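AlgX/AlgJ SGNH hydrolase-like domain-containing protein (PDB 4NZK) is of unknown function but belongs to the DHHW family of the SGNH hydrolase clan, which suggests a hydrolase-like role. Local coordinates at residues Leu76-Gly82 with Thr335-Val339; Asn84-Leu89 with Ala343-Lys347; Pro108-Tyr114 with Thr153-Tyr158. All coordinates share one frame; numbering follows the deposited sequence.

Interaction 1: Leu76-Gly82 with Thr335-Val339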
ATOM      1  N   LEU A  76      -9.044  13.566   6.699  1.00  9.80           N
ATOM      2  CA  LEU A  76     -10.235  13.926   5.965  1.00  9.90           C
ATOM      3  C   LEU A  76      -9.899  14.024   4.476  1.00 11.88           C
ATOM      4  O   LEU A  76      -8.826  14.444   4.094  1.00 12.92           O
ATOM      5  CB  LEU A  76     -10.821  15.235   6.504  1.00 12.17           C
ATOM      6  CG  LEU A  76     -11.220  15.124   7.998  1.00 13.54           C
ATOM      7  CD1 LEU A  76     -11.506  16.488   8.605  1.00 18.51           C
ATOM      8  CD2 LEU A  76     -12.376  14.176   8.247  1.00 17.71           C
ATOM      9  N   TYR A  77     -10.863  13.660   3.646  1.00 11.51           N
ATOM     10  CA  TYR A  77     -10.631  13.544   2.207  1.00 11.67           C
ATOM     11  C   TYR A  77     -11.452  14.566   1.452  1.00 12.44           C
ATOM     12  O   TYR A  77     -12.633  14.758   1.772  1.00 13.18           O
ATOM     13  CB  TYR A  77     -11.016  12.128   1.758  1.00 11.69           C
ATOM     14  CG  TYR A  77     -10.707  11.856   0.320  1.00 11.04           C
ATOM     15  CD1 TYR A  77      -9.419  12.019  -0.204  1.00 12.48           C
ATOM     16  CD2 TYR A  77     -11.671  11.352  -0.519  1.00 12.38           C
ATOM     17  CE1 TYR A  77      -9.139  11.733  -1.532  1.00 14.24           C
ATOM     18  CE2 TYR A  77     -11.398  11.087  -1.852  1.00 12.36           C
ATOM     19  CZ  TYR A  77     -10.134  11.274  -2.349  1.00 12.54           C
ATOM     20  OH  TYR A  77      -9.814  11.029  -3.654  1.00 15.64           O
ATOM     21  N   GLY A  78     -10.821  15.189   0.448  1.00 14.56           N
ATOM     22  CA  GLY A  78     -11.478  16.214  -0.371  1.00 16.47           C
ATOM     23  C   GLY A  78     -11.951  15.767  -1.741  1.00 15.27           C
ATOM     24  O   GLY A  78     -12.698  16.480  -2.422  1.00 19.64           O
ATOM     25  N   GLY A  79     -11.578  14.566  -2.146  1.00 14.40           N
ATOM     26  CA  GLY A  79     -12.000  14.043  -3.436  1.00 14.86           C
ATOM     27  C   GLY A  79     -11.003  14.328  -4.557  1.00 13.52           C
ATOM     28  O   GLY A  79      -9.929  14.864  -4.344  1.00 14.42           O
ATOM     29  N   GLY A  80     -11.383  13.931  -5.770  1.00 13.29           N
ATOM     30  CA  GLY A  80     -10.530  14.062  -6.959  1.00 13.69           C
ATOM     31  C   GLY A  80     -10.852  12.976  -7.950  1.00 12.32           C
ATOM     32  O   GLY A  80     -11.191  11.838  -7.586  1.00 13.30           O
ATOM     33  N   ASP A  81     -10.738  13.334  -9.231  1.00 11.95           N
ATOM     34  CA  ASP A  81     -11.139  12.416 -10.272  1.00 12.37           C
ATOM     35  C   ASP A  81     -10.078  11.401 -10.673  1.00 12.21           C
ATOM     36  O   ASP A  81     -10.403  10.413 -11.305  1.00 14.42           O
ATOM     37  CB  ASP A  81     -11.743  13.129 -11.497  1.00 14.13           C
ATOM     38  CG  ASP A  81     -10.775  13.991 -12.273  1.00 16.61           C
ATOM     39  OD1 ASP A  81      -9.523  13.980 -12.067  1.00 17.58           O
ATOM     40  OD2 ASP A  81     -11.333  14.688 -13.184  1.00 25.57           O
ATOM     41  N   GLY A  82      -8.814  11.654 -10.312  1.00 10.36           N
ATOM     42  CA  GLY A  82      -7.723  10.767 -10.673  1.00 12.00           C
ATOM     43  C   GLY A  82      -7.478  10.656 -12.166  1.00 12.23           C
ATOM     44  O   GLY A  82      -6.929   9.658 -12.646  1.00 11.76           O
ATOM     45  N   THR A 335      -5.932   6.560  -1.975  1.00  9.04           N
ATOM     46  CA  THR A 335      -6.640   7.542  -2.777  0.60 10.12           C
ATOM     47  C   THR A 335      -5.927   8.878  -2.823  1.00 11.90           C
ATOM     48  O   THR A 335      -5.835   9.492  -3.870  1.00 10.70           O
ATOM     49  CB  THR A 335      -8.066   7.738  -2.281  0.60 10.95           C
ATOM     50  OG1 THR A 335      -8.045   7.753  -0.844  0.60  9.80           O
ATOM     51  CG2 THR A 335      -8.991   6.625  -2.810  0.60 10.64           C
ATOM     52  N   PHE A 336      -5.426   9.345  -1.685  1.00 11.51           N
ATOM     53  CA  PHE A 336      -4.751  10.637  -1.672  1.00  9.68           C
ATOM     54  C   PHE A 336      -3.576  10.655  -2.665  1.00 11.07           C
ATOM     55  O   PHE A 336      -3.296  11.646  -3.317  1.00 13.10           O
ATOM     56  CB  PHE A 336      -4.205  10.929  -0.292  1.00 10.64           C
ATOM     57  CG  PHE A 336      -5.234  11.225   0.753  1.00 11.05           C
ATOM     58  CD1 PHE A 336      -5.656  12.539   0.984  1.00 13.22           C
ATOM     59  CD2 PHE A 336      -5.718  10.230   1.579  1.00 13.50           C
ATOM     60  CE1 PHE A 336      -6.574  12.834   1.985  1.00 12.84           C
ATOM     61  CE2 PHE A 336      -6.619  10.528   2.584  1.00 13.34           C
ATOM     62  CZ  PHE A 336      -7.033  11.828   2.806  1.00 12.40           C
ATOM     63  N   SER A 337      -2.860   9.544  -2.756  1.00 11.22           N
ATOM     64  CA  SER A 337      -1.741   9.461  -3.692  1.00 11.13           C
ATOM     65  C   SER A 337      -2.226   9.436  -5.139  1.00 12.25           C
ATOM     66  O   SER A 337      -1.674  10.136  -5.986  1.00 12.67           O
ATOM     67  CB  SER A 337      -0.899   8.221  -3.459  1.00 12.57           C
ATOM     68  OG  SER A 337      -0.181   8.314  -2.276  1.00 13.92           O
ATOM     69  N   ALA A 338      -3.262   8.639  -5.429  1.00 10.32           N
ATOM     70  CA  ALA A 338      -3.719   8.496  -6.798  1.00  9.97           C
ATOM     71  C   ALA A 338      -4.326   9.776  -7.336  1.00 11.28           C
ATOM     72  O   ALA A 338      -4.206  10.034  -8.525  1.00 12.11           O
ATOM     73  CB  ALA A 338      -4.739   7.381  -6.900  1.00 10.54           C
ATOM     74  N   VAL A 339      -5.003  10.564  -6.498  1.00 10.51           N
ATOM     75  CA  VAL A 339      -5.651  11.783  -6.970  1.00  9.54           C
ATOM     76  C   VAL A 339      -4.802  13.050  -6.855  1.00 10.88           C
ATOM     77  O   VAL A 339      -5.153  14.083  -7.439  1.00 14.89           O
ATOM     78  CB  VAL A 339      -7.032  12.025  -6.346  1.00 11.93           C
ATOM     79  CG1 VAL A 339      -7.907  10.781  -6.479  1.00 12.62           C
ATOM     80  CG2 VAL A 339      -6.935  12.472  -4.888  1.00 13.71           C
TER
HETATM   81  O   HOH W   1      -7.256  13.980  -9.365  1.00 14.89           O
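With CG of Tyr-77 anti to the backbone N (chi1 -175°) and CG of Phe-336 turned beside its own backbone N (chi1 -70°), the two rings run past one another in opposite senses and meet T-shaped. The edge of Tyr-77 points at the face of Phe-336, the planes standing at 78° and the centroids 5.1 Å apart. CD1 of Tyr-77 makes the closest ring contact, 3.7 Å from CE1 of Phe-336, while Leu-76 O lies at the edge of the phenyl ring, 3.4 Å from CZ. At the far end of the tyrosine, both methyls of Val-339 come within 3.4 Å of its OH, which is hydrogen-bonded to Ser-129 of helix 126-136. Gly-79 N sits over the centre of one face of this ring.

The backbone angles of Gly-80 call for glycine, and a CB there would also lie 2.8 Å from Val-339 CB. Where the loop enters helix 83-96, a water accepts from Gly-82 N and donates to Val-339 O. A glycine-rich loop at a helix start, packed on a second helix that follows a parallel strand, fits the alpha/beta architecture of the SGNH hydrolase clan.

Interaction 2: Asn84-Leu89 with Ala343-Lys347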
ATOM      1  N   ASN A  84      -5.382  12.227 -14.177  1.00 11.82           N
ATOM      2  CA  ASN A  84      -3.970  12.152 -14.548  1.00 10.93           C
ATOM      3  C   ASN A  84      -3.434  10.757 -14.297  1.00 11.37           C
ATOM      4  O   ASN A  84      -2.846  10.154 -15.177  1.00 12.53           O
ATOM      5  CB  ASN A  84      -3.137  13.167 -13.793  1.00 12.13           C
ATOM      6  CG  ASN A  84      -3.381  14.598 -14.241  1.00 16.66           C
ATOM      7  OD1 ASN A  84      -4.200  14.898 -15.103  1.00 20.74           O
ATOM      8  ND2 ASN A  84      -2.616  15.482 -13.670  1.00 21.83           N
ATOM      9  N   TYR A  85      -3.662  10.252 -13.090  1.00 10.30           N
ATOM     10  CA  TYR A  85      -3.236   8.892 -12.728  1.00  9.51           C
ATOM     11  C   TYR A  85      -3.726   7.877 -13.765  1.00  9.84           C
ATOM     12  O   TYR A  85      -2.944   7.054 -14.234  1.00 10.73           O
ATOM     13  CB  TYR A  85      -3.833   8.576 -11.335  1.00  9.25           C
ATOM     14  CG  TYR A  85      -3.612   7.169 -10.858  1.00  9.90           C
ATOM     15  CD1 TYR A  85      -2.408   6.802 -10.298  1.00 13.45           C
ATOM     16  CD2 TYR A  85      -4.613   6.204 -10.936  1.00 10.86           C
ATOM     17  CE1 TYR A  85      -2.197   5.515  -9.823  1.00 13.62           C
ATOM     18  CE2 TYR A  85      -4.404   4.906 -10.460  1.00 11.29           C
ATOM     19  CZ  TYR A  85      -3.199   4.563  -9.910  1.00 11.53           C
ATOM     20  OH  TYR A  85      -2.917   3.319  -9.451  1.00 12.89           O
ATOM     21  N   ALA A  86      -5.010   7.906 -14.082  1.00  9.94           N
ATOM     22  CA  ALA A  86      -5.541   6.917 -15.038  1.00 10.61           C
ATOM     23  C   ALA A  86      -4.845   7.059 -16.384  1.00 10.54           C
ATOM     24  O   ALA A  86      -4.502   6.065 -16.990  1.00 12.04           O
ATOM     25  CB  ALA A  86      -7.048   7.059 -15.225  1.00 11.61           C
ATOM     26  N   SER A  87      -4.624   8.283 -16.843  1.00 11.71           N
ATOM     27  CA  SER A  87      -3.933   8.497 -18.111  0.50 13.06           C
ATOM     28  C   SER A  87      -2.509   7.950 -18.098  1.00 12.32           C
ATOM     29  O   SER A  87      -2.039   7.392 -19.089  1.00 11.58           O
ATOM     30  CB  SER A  87      -3.944   9.984 -18.464  0.50 13.93           C
ATOM     31  OG  SER A  87      -3.373  10.229 -19.740  0.50 13.33           O
ATOM     32  N   TYR A  88      -1.816   8.100 -16.980  1.00 11.70           N
ATOM     33  CA  TYR A  88      -0.466   7.583 -16.858  1.00 11.98           C
ATOM     34  C   TYR A  88      -0.444   6.052 -16.864  1.00 12.38           C
ATOM     35  O   TYR A  88       0.425   5.424 -17.485  1.00 11.69           O
ATOM     36  CB  TYR A  88       0.215   8.126 -15.607  1.00 12.50           C
ATOM     37  CG  TYR A  88       0.233   9.642 -15.485  1.00 13.00           C
ATOM     38  CD1 TYR A  88       0.168  10.452 -16.596  1.00 14.98           C
ATOM     39  CD2 TYR A  88       0.300  10.247 -14.228  1.00 12.40           C
ATOM     40  CE1 TYR A  88       0.160  11.829 -16.486  1.00 16.09           C
ATOM     41  CE2 TYR A  88       0.304  11.626 -14.108  1.00 16.52           C
ATOM     42  CZ  TYR A  88       0.225  12.404 -15.241  1.00 14.99           C
ATOM     43  OH  TYR A  88       0.225  13.793 -15.123  1.00 17.87           O
ATOM     44  N   LEU A  89      -1.343   5.443 -16.121  1.00 11.85           N
ATOM     45  CA  LEU A  89      -1.456   3.977 -16.152  1.00 10.14           C
ATOM     46  C   LEU A  89      -1.760   3.495 -17.558  1.00 11.25           C
ATOM     47  O   LEU A  89      -1.212   2.497 -18.008  1.00 11.16           O
ATOM     48  CB  LEU A  89      -2.558   3.445 -15.207  1.00 11.51           C
ATOM     49  CG  LEU A  89      -2.064   3.032 -13.839  1.00 15.72           C
ATOM     50  CD1 LEU A  89      -1.444   4.157 -13.060  1.00 18.95           C
ATOM     51  CD2 LEU A  89      -3.208   2.431 -13.074  1.00 14.34           C
ATOM     52  N   ALA A 343       0.837  10.764  -7.782  1.00 14.01           N
ATOM     53  CA  ALA A 343       0.578  10.128  -9.044  1.00 12.96           C
ATOM     54  C   ALA A 343       1.454  10.695 -10.139  1.00 13.38           C
ATOM     55  O   ALA A 343       1.728  10.020 -11.120  1.00 14.40           O
ATOM     56  CB  ALA A 343      -0.869  10.332  -9.407  1.00 14.71           C
ATOM     57  N   GLU A 344       1.866  11.956  -9.991  1.00 13.84           N
ATOM     58  CA  GLU A 344       2.709  12.563 -11.020  1.00 14.11           C
ATOM     59  C   GLU A 344       4.045  11.842 -11.132  1.00 14.40           C
ATOM     60  O   GLU A 344       4.734  11.951 -12.161  1.00 15.19           O
ATOM     61  CB  GLU A 344       2.918  14.056 -10.757  1.00 15.58           C
ATOM     62  CG  GLU A 344       1.608  14.845 -10.729  1.00 20.95           C
ATOM     63  CD  GLU A 344       0.744  14.655 -11.987  1.00 19.88           C
ATOM     64  OE1 GLU A 344       1.293  14.708 -13.113  1.00 21.71           O
ATOM     65  OE2 GLU A 344      -0.487  14.429 -11.871  1.00 20.31           O
ATOM     66  N   GLY A 345       4.414  11.075 -10.103  1.00 15.83           N
ATOM     67  CA  GLY A 345       5.646  10.290 -10.172  1.00 14.22           C
ATOM     68  C   GLY A 345       5.606   9.226 -11.254  1.00 15.40           C
ATOM     69  O   GLY A 345       6.648   8.776 -11.779  1.00 15.39           O
ATOM     70  N   ILE A 346       4.409   8.787 -11.592  1.00 15.87           N
ATOM     71  CA  ILE A 346       4.288   7.809 -12.642  1.00 14.46           C
ATOM     72  C   ILE A 346       4.778   8.464 -13.945  1.00 15.75           C
ATOM     73  O   ILE A 346       5.550   7.863 -14.677  1.00 15.89           O
ATOM     74  CB  ILE A 346       2.873   7.237 -12.744  1.00 14.47           C
ATOM     75  CG1 ILE A 346       2.487   6.580 -11.395  1.00 15.94           C
ATOM     76  CG2 ILE A 346       2.782   6.243 -13.905  1.00 15.55           C
ATOM     77  CD1 ILE A 346       0.998   6.227 -11.263  1.00 17.27           C
ATOM     78  N   LYS A 347       4.318   9.683 -14.219  1.00 14.08           N
ATOM     79  CA  LYS A 347       4.707  10.392 -15.438  1.00 16.28           C
ATOM     80  C   LYS A 347       6.170  10.804 -15.366  1.00 17.13           C
ATOM     81  O   LYS A 347       6.933  10.543 -16.282  1.00 18.13           O
ATOM     82  CB  LYS A 347       3.827  11.627 -15.633  1.00 17.77           C
ATOM     83  CG  LYS A 347       4.242  12.447 -16.840  1.00 21.19           C
ATOM     84  CD  LYS A 347       3.444  13.716 -17.011  1.00 28.40           C
ATOM     85  CE  LYS A 347       4.008  14.476 -18.213  1.00 31.64           C
ATOM     86  NZ  LYS A 347       3.223  15.689 -18.573  1.00 52.96           N
TER
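Tyr-88 and Ile-346 bury the most surface where helix 83-96 packs on helix 344-350, with Glu-344 adding the polar link in this helix-to-helix contact of an alpha/beta fold. The Tyr-88 ring lies between two layers: Asn-84 O, from its own helix, is centred over one face, and Lys-347 CB over the other, in a CH-pi contact 3.6 Å from the centroid and almost on the ring normal. The lysine chain runs extended beyond CG, and its CD passes near the phenol oxygen.

At the ring's edge stands the carboxylate of Glu-344, turned 80° from the ring plane. A bend at chi2 (-54°) folds the glutamate back to the tyrosine, and the phenol OH gives OE1 a very short hydrogen bond of 2.5 Å. The other oxygen is held by Asn-84, so both are gripped from helix 83-96. A phenylalanine in place of Tyr-88 would probably leave Glu-344 OE1 without its hydroxyl partner and the carboxylate freer to turn about its remaining bond to Asn-84.

Beyond these polar bonds the contact is apolar. Ile-346 sets CG2 against Tyr-88 CB at 3.6 Å and carries CD1 to Tyr-85 and Leu-89, whose side chains also rest on Phe-331 of strand 328-334. Ala-343 CB meets Tyr-85 near its ring plane, and Tyr-85 OH is hydrogen-bonded to Asn-104 OD1. On Glu-344, OE2 receives a nearly straight bond from Asn-84 ND2 on the syn side, 30° out of the carboxylate plane, at 3.0 Å.

Interaction 3: Pro108-Tyr114 with Thr153-Tyr158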
ATOM      1  N   PRO A 108      -8.777   3.067   0.003  1.00 10.09           N
ATOM      2  CA  PRO A 108      -9.073   4.218   0.825  1.00 10.37           C
ATOM      3  C   PRO A 108      -8.252   4.190   2.101  1.00 10.87           C
ATOM      4  O   PRO A 108      -7.644   3.185   2.429  1.00 11.26           O
ATOM      5  CB  PRO A 108     -10.532   4.015   1.174  1.00 13.63           C
ATOM      6  CG  PRO A 108     -10.667   2.552   1.237  1.00 13.97           C
ATOM      7  CD  PRO A 108      -9.791   2.002   0.153  1.00 11.20           C
ATOM      8  N   THR A 109      -8.245   5.325   2.787  1.00 11.73           N
ATOM      9  CA  THR A 109      -7.756   5.432   4.135  1.00 11.71           C
ATOM     10  C   THR A 109      -8.933   5.204   5.095  1.00 10.63           C
ATOM     11  O   THR A 109     -10.091   4.978   4.665  1.00 11.17           O
ATOM     12  CB  THR A 109      -7.088   6.785   4.355  1.00 11.92           C
ATOM     13  OG1 THR A 109      -8.037   7.820   4.058  1.00 11.68           O
ATOM     14  CG2 THR A 109      -5.849   6.935   3.465  1.00 13.38           C
ATOM     15  N   ALA A 110      -8.645   5.208   6.390  1.00 11.03           N
ATOM     16  CA  ALA A 110      -9.628   4.764   7.375  1.00 10.52           C
ATOM     17  C   ALA A 110     -10.934   5.530   7.359  1.00 11.64           C
ATOM     18  O   ALA A 110     -11.967   4.996   7.721  1.00 12.62           O
ATOM     19  CB  ALA A 110      -9.035   4.770   8.781  1.00 14.37           C
ATOM     20  N   GLY A 111     -10.884   6.806   6.962  1.00 10.72           N
ATOM     21  CA  GLY A 111     -12.047   7.657   6.967  1.00 12.62           C
ATOM     22  C   GLY A 111     -13.143   7.193   6.044  1.00 11.66           C
ATOM     23  O   GLY A 111     -14.300   7.623   6.186  1.00 15.14           O
ATOM     24  N   ALA A 112     -12.830   6.329   5.080  1.00 11.21           N
ATOM     25  CA  ALA A 112     -13.915   5.760   4.272  1.00 11.52           C
ATOM     26  C   ALA A 112     -14.906   4.936   5.096  1.00 12.13           C
ATOM     27  O   ALA A 112     -16.097   4.841   4.733  1.00 14.54           O
ATOM     28  CB  ALA A 112     -13.373   4.858   3.212  1.00 11.81           C
ATOM     29  N   TYR A 113     -14.408   4.335   6.180  1.00 12.42           N
ATOM     30  CA  TYR A 113     -15.187   3.397   6.952  1.00 13.36           C
ATOM     31  C   TYR A 113     -15.511   3.793   8.388  1.00 13.92           C
ATOM     32  O   TYR A 113     -16.520   3.353   8.929  1.00 16.58           O
ATOM     33  CB  TYR A 113     -14.460   2.054   7.012  1.00 12.79           C
ATOM     34  CG  TYR A 113     -14.010   1.534   5.665  1.00 13.75           C
ATOM     35  CD1 TYR A 113     -14.936   1.188   4.702  1.00 13.37           C
ATOM     36  CD2 TYR A 113     -12.684   1.366   5.373  1.00 12.61           C
ATOM     37  CE1 TYR A 113     -14.534   0.733   3.442  1.00 12.88           C
ATOM     38  CE2 TYR A 113     -12.265   0.891   4.134  1.00 13.27           C
ATOM     39  CZ  TYR A 113     -13.205   0.567   3.165  1.00 13.27           C
ATOM     40  OH  TYR A 113     -12.766   0.114   1.947  1.00 13.82           O
ATOM     41  N   TYR A 114     -14.639   4.580   9.009  1.00 11.98           N
ATOM     42  CA  TYR A 114     -14.681   4.814  10.447  1.00 14.36           C
ATOM     43  C   TYR A 114     -14.980   6.235  10.914  1.00 14.05           C
ATOM     44  O   TYR A 114     -14.964   6.483  12.109  1.00 17.57           O
ATOM     45  CB  TYR A 114     -13.338   4.393  11.027  1.00 13.40           C
ATOM     46  CG  TYR A 114     -13.092   2.898  10.890  1.00 14.18           C
ATOM     47  CD1 TYR A 114     -13.776   1.990  11.669  1.00 15.67           C
ATOM     48  CD2 TYR A 114     -12.184   2.406  10.003  1.00 12.84           C
ATOM     49  CE1 TYR A 114     -13.545   0.623  11.557  1.00 16.16           C
ATOM     50  CE2 TYR A 114     -11.927   1.048   9.896  1.00 12.79           C
ATOM     51  CZ  TYR A 114     -12.620   0.157  10.668  1.00 13.76           C
ATOM     52  OH  TYR A 114     -12.329  -1.173  10.521  1.00 13.13           O
ATOM     53  N   THR A 153     -14.592  -4.540   8.222  1.00 11.46           N
ATOM     54  CA  THR A 153     -14.422  -3.354   9.082  1.00 13.71           C
ATOM     55  C   THR A 153     -14.586  -3.633  10.591  1.00 13.01           C
ATOM     56  O   THR A 153     -14.170  -2.835  11.420  1.00 14.78           O
ATOM     57  CB  THR A 153     -15.340  -2.210   8.658  1.00 14.13           C
ATOM     58  OG1 THR A 153     -16.696  -2.653   8.637  1.00 17.54           O
ATOM     59  CG2 THR A 153     -14.903  -1.667   7.315  1.00 15.95           C
ATOM     60  N   ASN A 154     -15.211  -4.745  10.963  1.00 12.57           N
ATOM     61  CA  ASN A 154     -15.244  -5.122  12.360  1.00 13.69           C
ATOM     62  C   ASN A 154     -13.927  -5.641  12.904  1.00 13.64           C
ATOM     63  O   ASN A 154     -13.764  -5.800  14.132  1.00 19.19           O
ATOM     64  CB  ASN A 154     -16.352  -6.141  12.607  1.00 16.30           C
ATOM     65  CG  ASN A 154     -17.739  -5.542  12.459  1.00 23.70           C
ATOM     66  OD1 ASN A 154     -17.951  -4.340  12.671  1.00 25.67           O
ATOM     67  ND2 ASN A 154     -18.690  -6.374  12.162  1.00 29.62           N
ATOM     68  N   GLU A 155     -12.987  -5.929  12.001  1.00 12.57           N
ATOM     69  CA  GLU A 155     -11.687  -6.401  12.360  1.00 11.75           C
ATOM     70  C   GLU A 155     -10.692  -5.238  12.483  1.00 12.40           C
ATOM     71  O   GLU A 155     -11.007  -4.100  12.138  1.00 12.64           O
ATOM     72  CB  GLU A 155     -11.205  -7.431  11.339  1.00 13.86           C
ATOM     73  CG  GLU A 155     -12.119  -8.661  11.229  1.00 14.64           C
ATOM     74  CD  GLU A 155     -11.858  -9.440   9.975  1.00 14.93           C
ATOM     75  OE1 GLU A 155     -10.669  -9.706   9.686  1.00 18.01           O
ATOM     76  OE2 GLU A 155     -12.847  -9.740   9.252  1.00 15.27           O
ATOM     77  N   TYR A 156      -9.492  -5.520  12.974  1.00 12.92           N
ATOM     78  CA  TYR A 156      -8.481  -4.474  13.222  1.00 12.22           C
ATOM     79  C   TYR A 156      -7.656  -4.314  11.928  1.00 12.48           C
ATOM     80  O   TYR A 156      -6.467  -4.634  11.854  1.00 11.37           O
ATOM     81  CB  TYR A 156      -7.617  -4.888  14.401  1.00 13.73           C
ATOM     82  CG  TYR A 156      -6.767  -3.824  15.075  1.00 12.33           C
ATOM     83  CD1 TYR A 156      -6.585  -2.549  14.537  1.00 12.55           C
ATOM     84  CD2 TYR A 156      -6.123  -4.121  16.258  1.00 14.08           C
ATOM     85  CE1 TYR A 156      -5.804  -1.597  15.188  1.00 12.69           C
ATOM     86  CE2 TYR A 156      -5.346  -3.186  16.913  1.00 14.56           C
ATOM     87  CZ  TYR A 156      -5.184  -1.927  16.378  1.00 16.21           C
ATOM     88  OH  TYR A 156      -4.390  -1.036  17.068  1.00 14.77           O
ATOM     89  N   ILE A 157      -8.323  -3.757  10.923  1.00 12.15           N
ATOM     90  CA  ILE A 157      -7.753  -3.650   9.589  1.00 10.65           C
ATOM     91  C   ILE A 157      -7.019  -2.336   9.356  1.00 11.45           C
ATOM     92  O   ILE A 157      -6.147  -2.239   8.479  1.00 11.76           O
ATOM     93  CB  ILE A 157      -8.797  -3.866   8.472  1.00 10.79           C
ATOM     94  CG1 ILE A 157     -10.045  -3.027   8.702  1.00 12.22           C
ATOM     95  CG2 ILE A 157      -9.104  -5.363   8.375  1.00 10.02           C
ATOM     96  CD1 ILE A 157     -10.870  -2.869   7.436  1.00 13.19           C
ATOM     97  N   TYR A 158      -7.375  -1.320  10.143  1.00 10.16           N
ATOM     98  CA  TYR A 158      -6.711  -0.018  10.055  1.00  9.73           C
ATOM     99  C   TYR A 158      -6.141   0.379  11.407  1.00 13.70           C
ATOM    100  O   TYR A 158      -6.666   0.039  12.442  1.00 13.68           O
ATOM    101  CB  TYR A 158      -7.654   1.093   9.573  1.00  9.64           C
ATOM    102  CG  TYR A 158      -7.887   1.127   8.082  1.00 10.47           C
ATOM    103  CD1 TYR A 158      -8.899   0.380   7.489  1.00 12.52           C
ATOM    104  CD2 TYR A 158      -7.051   1.919   7.253  1.00 11.19           C
ATOM    105  CE1 TYR A 158      -9.070   0.404   6.135  1.00 12.65           C
ATOM    106  CE2 TYR A 158      -7.254   1.954   5.878  1.00 11.37           C
ATOM    107  CZ  TYR A 158      -8.272   1.184   5.343  1.00 10.85           C
ATOM    108  OH  TYR A 158      -8.525   1.123   3.978  1.00 13.15           O
TER
HETATM  109  O   HOH W   2      -9.729  -1.192  11.868  1.00 13.60           O
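Tyr-158 lays one face of its ring against Ala-110, whose CA stands 4.0 Å from the centroid, close to the normal, in a CH-pi contact; the alanine CB rests against CD2 and CG. The ring reaches on past the alanine, and its OH donates a 2.7 Å hydrogen bond to Pro-108 O. This donor stands above the carbonyl plane, 52° out of it. Tyr-113 meets the same ring obliquely, planes at 49°, and its edge faces the Tyr-158 hydroxyl. Tyr-114 brings CE2 to within 3.9 Å of Tyr-158 CD1.

The second grip runs the other way across the contact. With CG beside its backbone N (chi1 -65°), Tyr-114 points its phenol into the loop, where OH donates to Thr-153 O at 2.6 Å, nearer the carbonyl plane. The same oxygen accepts from a water that in turn accepts from Tyr-158 N, so one hydroxyl ties together two points of the 153-158 loop. Thr-153 CG2 packs 3.7 Å from Tyr-113 CG, and Ile-157 CG1 touches the Tyr-114 hydroxyl.

The short turn at the C-terminal end of strand 101-107, a parallel strand of the mixed sheet in this alpha/beta domain, is thus joined to the loop between helices 145-150 and 167-180. Tyr-113 and Tyr-158 both lean on Leu-149 of helix 145-150, Ile-157 reaches Leu-168 of helix 167-180, and Pro-108 rests on His-126 and Ile-130 of helix 126-136.

Interactions 1 and 2 are neighbours, their centres about 13 Å apart: Ala-338 O touches Tyr-85 CB, and helices 335-339 and 344-350 follow each other in the chain. Both join the region around helix 83-96 to the C-terminal end, their segments alternating in sequence. Interaction 3 joins segments lying between the two halves of each of these contacts. It is centred about 17 Å from interaction 1, touching it where Phe-336 meets Thr-109, and about 26 Å from interaction 2. Helix 335-339 and segment 108-114 follow the adjacent parallel strands 328-334 and 101-107, so sequence-distant parts meet at the ends of neighbouring sheet strands, with interactions 1 and 2 on the same side of the chain's centre.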